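Local coordinates for protein lectin (Trichosanthes anguina, PDB 4HR6) that probably binds carbohydrate as a three-chain, nontoxic homologue of type II ribosome-inactivating proteins, this chain forming a large part of its ribosome-inactivating-type domain, at residues S38-F41 against L47-H50; S69-N72 against T77-T80; E71-T76 against L102-F107. All coordinates share one frame; numbering follows the deposited sequence.

Contact 1 (S38-F41 against L47-H50); sequences SYFF and LAFH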
loop_
_atom_site.group_PDB
_atom_site.type_symbol
_atom_site.label_atom_id
_atom_site.label_comp_id
_atom_site.label_asym_id
_atom_site.label_seq_id
_atom_site.Cartn_x
_atom_site.Cartn_y
_atom_site.Cartn_z
ATOM N N SER B 38 -17.472 28.145 18.631
ATOM C CA SER B 38 -16.841 27.261 17.693
ATOM C C SER B 38 -15.399 27.739 17.535
ATOM O O SER B 38 -15.052 28.879 17.880
ATOM C CB SER B 38 -17.603 27.258 16.363
ATOM O OG SER B 38 -17.569 28.538 15.740
ATOM N N TYR B 39 -14.536 26.858 17.046
ATOM C CA TYR B 39 -13.116 27.171 16.974
ATOM C C TYR B 39 -12.591 26.786 15.614
ATOM O O TYR B 39 -12.847 25.688 15.132
ATOM C CB TYR B 39 -12.356 26.465 18.088
ATOM C CG TYR B 39 -12.901 26.789 19.446
ATOM C CD1 TYR B 39 -13.957 26.074 19.961
ATOM C CD2 TYR B 39 -12.391 27.845 20.184
ATOM C CE1 TYR B 39 -14.494 26.382 21.188
ATOM C CE2 TYR B 39 -12.926 28.168 21.417
ATOM C CZ TYR B 39 -13.981 27.420 21.913
ATOM O OH TYR B 39 -14.544 27.708 23.140
ATOM N N PHE B 40 -11.891 27.725 14.987
ATOM C CA PHE B 40 -11.452 27.599 13.611
ATOM C C PHE B 40 -9.953 27.709 13.616
ATOM O O PHE B 40 -9.401 28.535 14.349
ATOM C CB PHE B 40 -12.031 28.724 12.749
ATOM C CG PHE B 40 -13.447 28.497 12.328
ATOM C CD1 PHE B 40 -14.482 28.638 13.227
ATOM C CD2 PHE B 40 -13.748 28.147 11.020
ATOM C CE1 PHE B 40 -15.797 28.433 12.827
ATOM C CE2 PHE B 40 -15.053 27.925 10.618
ATOM C CZ PHE B 40 -16.085 28.074 11.524
ATOM N N PHE B 41 -9.294 26.876 12.811
ATOM C CA PHE B 41 -7.861 27.036 12.601
ATOM C C PHE B 41 -7.604 28.339 11.871
ATOM O O PHE B 41 -8.419 28.792 11.080
ATOM C CB PHE B 41 -7.280 25.859 11.805
ATOM C CG PHE B 41 -7.118 24.604 12.623
ATOM C CD1 PHE B 41 -8.108 23.644 12.645
ATOM C CD2 PHE B 41 -5.991 24.412 13.400
ATOM C CE1 PHE B 41 -7.981 22.500 13.410
ATOM C CE2 PHE B 41 -5.853 23.264 14.172
ATOM C CZ PHE B 41 -6.850 22.305 14.175
ATOM N N LEU B 47 -14.369 30.160 2.993
ATOM C CA LEU B 47 -15.673 29.590 2.854
ATOM C C LEU B 47 -16.141 28.856 4.120
ATOM O O LEU B 47 -17.342 28.768 4.363
ATOM C CB LEU B 47 -15.658 28.621 1.673
ATOM C CG LEU B 47 -17.008 28.033 1.274
ATOM C CD1 LEU B 47 -17.800 29.077 0.504
ATOM C CD2 LEU B 47 -16.812 26.783 0.436
ATOM N N ALA B 48 -15.199 28.302 4.893
ATOM C CA ALA B 48 -15.532 27.644 6.155
ATOM C C ALA B 48 -16.239 28.599 7.113
ATOM O O ALA B 48 -17.208 28.215 7.764
ATOM C CB ALA B 48 -14.290 27.067 6.822
ATOM N N PHE B 49 -15.753 29.833 7.204
ATOM C CA PHE B 49 -16.359 30.801 8.128
ATOM C C PHE B 49 -17.769 31.201 7.724
ATOM O O PHE B 49 -18.559 31.607 8.576
ATOM C CB PHE B 49 -15.522 32.063 8.239
ATOM C CG PHE B 49 -14.200 31.838 8.866
ATOM C CD1 PHE B 49 -13.093 31.577 8.093
ATOM C CD2 PHE B 49 -14.062 31.870 10.244
ATOM C CE1 PHE B 49 -11.862 31.363 8.678
ATOM C CE2 PHE B 49 -12.836 31.671 10.833
ATOM C CZ PHE B 49 -11.736 31.407 10.050
ATOM N N HIS B 50 -18.062 31.110 6.427
ATOM C CA HIS B 50 -19.316 31.593 5.886
ATOM C C HIS B 50 -20.357 30.520 5.900
ATOM O O HIS B 50 -21.525 30.831 5.868
ATOM C CB HIS B 50 -19.134 32.158 4.470
ATOM C CG HIS B 50 -18.476 33.501 4.457
ATOM N ND1 HIS B 50 -17.114 33.661 4.324
ATOM C CD2 HIS B 50 -18.987 34.745 4.614
ATOM C CE1 HIS B 50 -16.813 34.946 4.383
ATOM N NE2 HIS B 50 -17.934 35.627 4.554
#
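Ala48 and Phe49, on the short helix 46-51, both reach the ring of Phe40, which projects from the end of strand 37-40 toward the helix. The two residues use different parts of that ring. Ala48 works at the rim: its carbonyl O lies near the ring plane, 3.6 Å from Phe40 CE2, and its methyl group, also at the edge, puts CB 4.0 Å from the same carbon. No hydrogen bond crosses between the segments, so the union rests on apolar packing and on this close approach of a ring C-H edge to a carbonyl. Phe49 takes a face instead. Its CB does not point straight at the strand, but setting CG beside the backbone N (chi1 -66°) brings its ring over one face of the Phe40 ring. The outcome is an offset, parallel-displaced stack, with centroids 4.5 Å apart and planes inclined by 19°. The displacement is plain from the nearest atoms: Phe49 CE2 sits 3.6 Å from Phe40 CG and equally close to Phe40 CB, so the rim of one ring overlies the root of the other, and the two side chains run past each other in opposite directions. Farther along, Phe49 CZ comes within 4.3 Å of Phe41 O, a loose approach. Neighbouring strands pack on the pair: Phe40 touches Ala29 and Gln58, and Phe49 touches Val60, while Phe49 O accepts a hydrogen bond from Gln58 NE2. Strand 37-40 and strand 57-60 lie side by side and parallel in the mixed sheet, with helix 46-51 in the connection between them. The stacked phenylalanines thus seat the helix of a beta-alpha-beta crossover against its own sheet, within the ribosome-inactivating-protein fold.

Contact 2 (S69-N72 against T77-T80); sequences SLEN and TRQT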
loop_
_atom_site.group_PDB
_atom_site.type_symbol
_atom_site.label_atom_id
_atom_site.label_comp_id
_atom_site.label_asym_id
_atom_site.label_seq_id
_atom_site.Cartn_x
_atom_site.Cartn_y
_atom_site.Cartn_z
ATOM N N SER B 69 2.874 23.357 12.715
ATOM C CA SER B 69 2.293 24.405 13.550
ATOM C C SER B 69 1.759 23.785 14.839
ATOM O O SER B 69 1.930 24.330 15.942
ATOM C CB SER B 69 1.181 25.171 12.818
ATOM O OG SER B 69 0.666 26.216 13.643
ATOM N N LEU B 70 1.087 22.664 14.699
ATOM C CA LEU B 70 0.565 21.961 15.868
ATOM C C LEU B 70 1.663 21.536 16.825
ATOM O O LEU B 70 1.506 21.664 18.039
ATOM C CB LEU B 70 -0.250 20.745 15.446
ATOM C CG LEU B 70 -1.621 21.139 14.893
ATOM C CD1 LEU B 70 -2.254 19.976 14.180
ATOM C CD2 LEU B 70 -2.519 21.620 16.024
ATOM N N GLU B 71 2.754 21.015 16.279
ATOM C CA GLU B 71 3.899 20.559 17.100
ATOM C C GLU B 71 4.558 21.748 17.794
ATOM O O GLU B 71 4.885 21.723 18.995
ATOM C CB GLU B 71 4.911 19.801 16.234
ATOM C CG GLU B 71 4.444 18.384 15.887
ATOM C CD GLU B 71 5.385 17.635 14.945
ATOM O OE1 GLU B 71 6.222 18.263 14.283
ATOM O OE2 GLU B 71 5.276 16.401 14.832
ATOM N N ASN B 72 4.721 22.812 17.035
ATOM C CA ASN B 72 5.234 24.045 17.589
ATOM C C ASN B 72 4.411 24.545 18.783
ATOM O O ASN B 72 4.944 24.875 19.837
ATOM C CB ASN B 72 5.247 25.102 16.506
ATOM C CG ASN B 72 6.339 26.093 16.705
ATOM O OD1 ASN B 72 6.143 27.137 17.328
ATOM N ND2 ASN B 72 7.524 25.756 16.209
ATOM N N THR B 77 6.980 16.951 19.491
ATOM C CA THR B 77 6.692 16.363 18.189
ATOM C C THR B 77 5.841 15.105 18.288
ATOM O O THR B 77 5.655 14.531 19.359
ATOM C CB THR B 77 7.981 16.025 17.427
ATOM O OG1 THR B 77 8.629 14.923 18.065
ATOM C CG2 THR B 77 8.926 17.247 17.388
ATOM N N ARG B 78 5.326 14.680 17.145
ATOM C CA ARG B 78 4.500 13.481 17.056
ATOM C C ARG B 78 5.187 12.218 17.617
ATOM O O ARG B 78 4.510 11.319 18.128
ATOM C CB ARG B 78 4.105 13.240 15.594
ATOM C CG ARG B 78 3.065 14.211 15.058
ATOM C CD ARG B 78 2.975 14.171 13.540
ATOM N NE ARG B 78 4.122 14.859 12.928
ATOM C CZ ARG B 78 4.442 14.778 11.646
ATOM N NH1 ARG B 78 3.719 14.029 10.825
ATOM N NH2 ARG B 78 5.491 15.442 11.176
ATOM N N GLN B 79 6.514 12.158 17.517
ATOM C CA GLN B 79 7.302 11.015 17.999
ATOM C C GLN B 79 7.482 10.984 19.515
ATOM O O GLN B 79 8.223 10.164 20.038
ATOM C CB GLN B 79 8.654 11.005 17.317
ATOM C CG GLN B 79 8.516 10.704 15.840
ATOM C CD GLN B 79 9.784 10.941 15.082
ATOM O OE1 GLN B 79 9.915 11.936 14.383
ATOM N NE2 GLN B 79 10.735 10.020 15.211
ATOM N N THR B 80 6.779 11.876 20.201
ATOM C CA THR B 80 6.794 11.997 21.634
ATOM C C THR B 80 5.392 11.794 22.225
ATOM O O THR B 80 5.231 11.648 23.425
ATOM C CB THR B 80 7.303 13.412 21.976
ATOM O OG1 THR B 80 8.727 13.431 21.815
ATOM C CG2 THR B 80 6.946 13.830 23.380
HETATM O O HOH W 1 7.878 15.878 13.456
HETATM O O HOH W 2 6.670 18.393 11.711
#
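Glu71 and Arg78 meet through a single carboxylate oxygen, OE2, which receives both the side chain and the backbone of the arginine. The glutamate leaves helix 67-74 extended beyond CG (chi2 176°), and this straight chain carries its carboxylate over to the loop that follows the helix. Arg78 has to fold back to meet it: the bend at chi3, -75°, turns NE inward, and the two side chains cross at roughly a right angle. Arg78 NE donates to Glu71 OE2 at 2.7 Å in a nearly straight salt-bridge hydrogen bond, the oxygen lying in the guanidinium plane. Arg78 N donates to the same Glu71 OE2 at 2.9 Å. Both donors stand well out of the carboxylate plane, on opposite faces, so OE2 is gripped from two sides. CG of Glu71 adds packing, resting 3.8 Å from Thr77 CA. Two waters extend the link: water 1 donates to Glu71 OE2, water 2 donates to Glu71 OE1 at 2.6 Å, and each accepts a weak bond from Arg78 NH2. Arg78 NH1 makes further salt bridges to Glu147 and Asp148 on helix 141-159, and Phe67 forms a cation-pi contact with the arginine. With three acidic partners around one guanidinium, both Arg78 and Glu71 would be expected to stay charged, and their pairing binds the loop to the helix before it and to helix 141-159.

Contact 3 (E71-T76 against L102-F107); sequences ENAAGT and LLPLSF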
loop_
_atom_site.group_PDB
_atom_site.type_symbol
_atom_site.label_atom_id
_atom_site.label_comp_id
_atom_site.label_asym_id
_atom_site.label_seq_id
_atom_site.Cartn_x
_atom_site.Cartn_y
_atom_site.Cartn_z
ATOM N N GLU B 71 2.754 21.015 16.279
ATOM C CA GLU B 71 3.899 20.559 17.100
ATOM C C GLU B 71 4.558 21.748 17.794
ATOM O O GLU B 71 4.885 21.723 18.995
ATOM C CB GLU B 71 4.911 19.801 16.234
ATOM C CG GLU B 71 4.444 18.384 15.887
ATOM C CD GLU B 71 5.385 17.635 14.945
ATOM O OE1 GLU B 71 6.222 18.263 14.283
ATOM O OE2 GLU B 71 5.276 16.401 14.832
ATOM N N ASN B 72 4.721 22.812 17.035
ATOM C CA ASN B 72 5.234 24.045 17.589
ATOM C C ASN B 72 4.411 24.545 18.783
ATOM O O ASN B 72 4.944 24.875 19.837
ATOM C CB ASN B 72 5.247 25.102 16.506
ATOM C CG ASN B 72 6.339 26.093 16.705
ATOM O OD1 ASN B 72 6.143 27.137 17.328
ATOM N ND2 ASN B 72 7.524 25.756 16.209
ATOM N N ALA B 73 3.103 24.581 18.614
ATOM C CA ALA B 73 2.210 25.036 19.658
ATOM C C ALA B 73 2.114 24.041 20.836
ATOM O O ALA B 73 1.928 24.458 21.975
ATOM C CB ALA B 73 0.840 25.289 19.071
ATOM N N ALA B 74 2.206 22.738 20.579
ATOM C CA ALA B 74 2.223 21.754 21.690
ATOM C C ALA B 74 3.563 21.735 22.436
ATOM O O ALA B 74 3.633 21.334 23.596
ATOM C CB ALA B 74 1.884 20.356 21.198
ATOM N N GLY B 75 4.622 22.170 21.768
ATOM C CA GLY B 75 5.951 22.177 22.363
ATOM C C GLY B 75 6.675 20.850 22.249
ATOM O O GLY B 75 7.756 20.696 22.808
ATOM N N THR B 76 6.096 19.896 21.521
ATOM C CA THR B 76 6.768 18.627 21.270
ATOM C C THR B 76 6.309 18.010 19.940
ATOM O O THR B 76 5.366 18.497 19.326
ATOM C CB THR B 76 6.549 17.665 22.458
ATOM O OG1 THR B 76 7.473 16.586 22.361
ATOM C CG2 THR B 76 5.129 17.127 22.499
ATOM N N LEU B 102 -4.189 22.450 26.455
ATOM C CA LEU B 102 -4.124 21.106 25.913
ATOM C C LEU B 102 -4.655 20.935 24.477
ATOM O O LEU B 102 -4.749 19.804 23.984
ATOM C CB LEU B 102 -4.894 20.179 26.853
ATOM C CG LEU B 102 -4.221 20.042 28.224
ATOM C CD1 LEU B 102 -5.142 19.398 29.244
ATOM C CD2 LEU B 102 -2.942 19.245 28.088
ATOM N N LEU B 103 -4.982 22.046 23.817
ATOM C CA LEU B 103 -5.599 22.013 22.499
ATOM C C LEU B 103 -4.681 21.474 21.408
ATOM O O LEU B 103 -5.073 20.585 20.697
ATOM C CB LEU B 103 -6.161 23.391 22.084
ATOM C CG LEU B 103 -7.535 23.808 22.606
ATOM C CD1 LEU B 103 -8.056 24.954 21.751
ATOM C CD2 LEU B 103 -8.550 22.679 22.623
ATOM N N PRO B 104 -3.480 22.037 21.249
ATOM C CA PRO B 104 -2.623 21.548 20.166
ATOM C C PRO B 104 -2.334 20.048 20.306
ATOM O O PRO B 104 -2.429 19.294 19.348
ATOM C CB PRO B 104 -1.331 22.353 20.339
ATOM C CG PRO B 104 -1.682 23.526 21.160
ATOM C CD PRO B 104 -2.872 23.166 21.979
ATOM N N LEU B 105 -1.991 19.635 21.513
ATOM C CA LEU B 105 -1.722 18.234 21.804
ATOM C C LEU B 105 -2.919 17.361 21.463
ATOM O O LEU B 105 -2.773 16.321 20.810
ATOM C CB LEU B 105 -1.388 18.074 23.285
ATOM C CG LEU B 105 -0.975 16.660 23.694
ATOM C CD1 LEU B 105 0.514 16.499 23.436
ATOM C CD2 LEU B 105 -1.321 16.377 25.157
ATOM N N SER B 106 -4.100 17.792 21.894
ATOM C CA SER B 106 -5.318 17.016 21.674
ATOM C C SER B 106 -5.634 16.896 20.185
ATOM O O SER B 106 -6.022 15.824 19.740
ATOM C CB SER B 106 -6.486 17.591 22.471
ATOM O OG SER B 106 -6.139 17.720 23.847
ATOM N N PHE B 107 -5.415 17.970 19.416
ATOM C CA PHE B 107 -5.580 17.896 17.964
ATOM C C PHE B 107 -4.618 16.876 17.315
ATOM O O PHE B 107 -5.005 16.104 16.456
ATOM C CB PHE B 107 -5.413 19.275 17.306
ATOM C CG PHE B 107 -6.690 20.074 17.239
ATOM C CD1 PHE B 107 -6.760 21.344 17.781
ATOM C CD2 PHE B 107 -7.816 19.553 16.628
ATOM C CE1 PHE B 107 -7.941 22.083 17.709
ATOM C CE2 PHE B 107 -9.001 20.281 16.560
ATOM C CZ PHE B 107 -9.059 21.542 17.099
#
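Ala73 and Ala74, in the last turn of helix 67-74, lie against the ring of Pro104 in the first turn of helix 103-119. Ala73 directs its methyl group toward the second helix, and CB stops 3.7 Å from Pro104 CG, at the far corner of the pyrrolidine. Ala74 meets the neighbouring corner: Pro104 CB packs 3.6 Å from Ala74 N and 3.9 Å from Ala74 CB, so the ring rests on main chain as much as on methyl. Because one partner is a pair of alanines and the other a compact ring, the backbones come close, with Ala74 CA and Pro104 CA 5.1 Å apart. The Ala74 methyl continues past the ring to the next residue, where its CB lies 4.0 Å from Leu105 N. At Gly75 the helix ends. Gly75 N still bonds to Glu71 O at 2.8 Å, but the positive phi of 84° takes the chain out of helical geometry, into a conformation glycine adopts readily. Thr76 and Leu105 both touch Ile81 from the loop beyond. In the second segment Leu102 is the N-cap residue, and Leu102 O accepts from Ser106 N at 3.0 Å and, from the other face, from Ser106 OG, which also bonds to Asn94. Pro104 suits this first turn, where a backbone N-H would have no acceptor four residues earlier in the helix. No hydrogen bond joins the segments. The arrangement is a close helix-end packing, the C-terminal turn of one helix, closed by glycine, against the N-terminal turn of another, within the helical part of the ribosome-inactivating-protein fold.

How the contacts relate
Contacts 2 and 3 are close neighbours, their centres about 6 Å apart, and both use helix 67-74. They share residues 71 and 72 in sequence, but of these Glu71 alone makes a contact, in contact 2. Glu71 points away from residues 102-107, so the helix offers one side to the loop and another to helix 103-119. Leu70 joins them further, Leu70 O lying 3.7 Å from Pro104 CB. Contact 1, in the sheet region, has its centre about 23 Å from that of contact 2 and 20 Å from that of contact 3. Phe41 bridges the gap: Phe41 CZ is 3.7 Å from Phe107 CE1, and Phe41 CE2 is 4.2 Å from Leu70 CD2. The sheet-bound crossover is thereby coupled to the helical region by apolar packing.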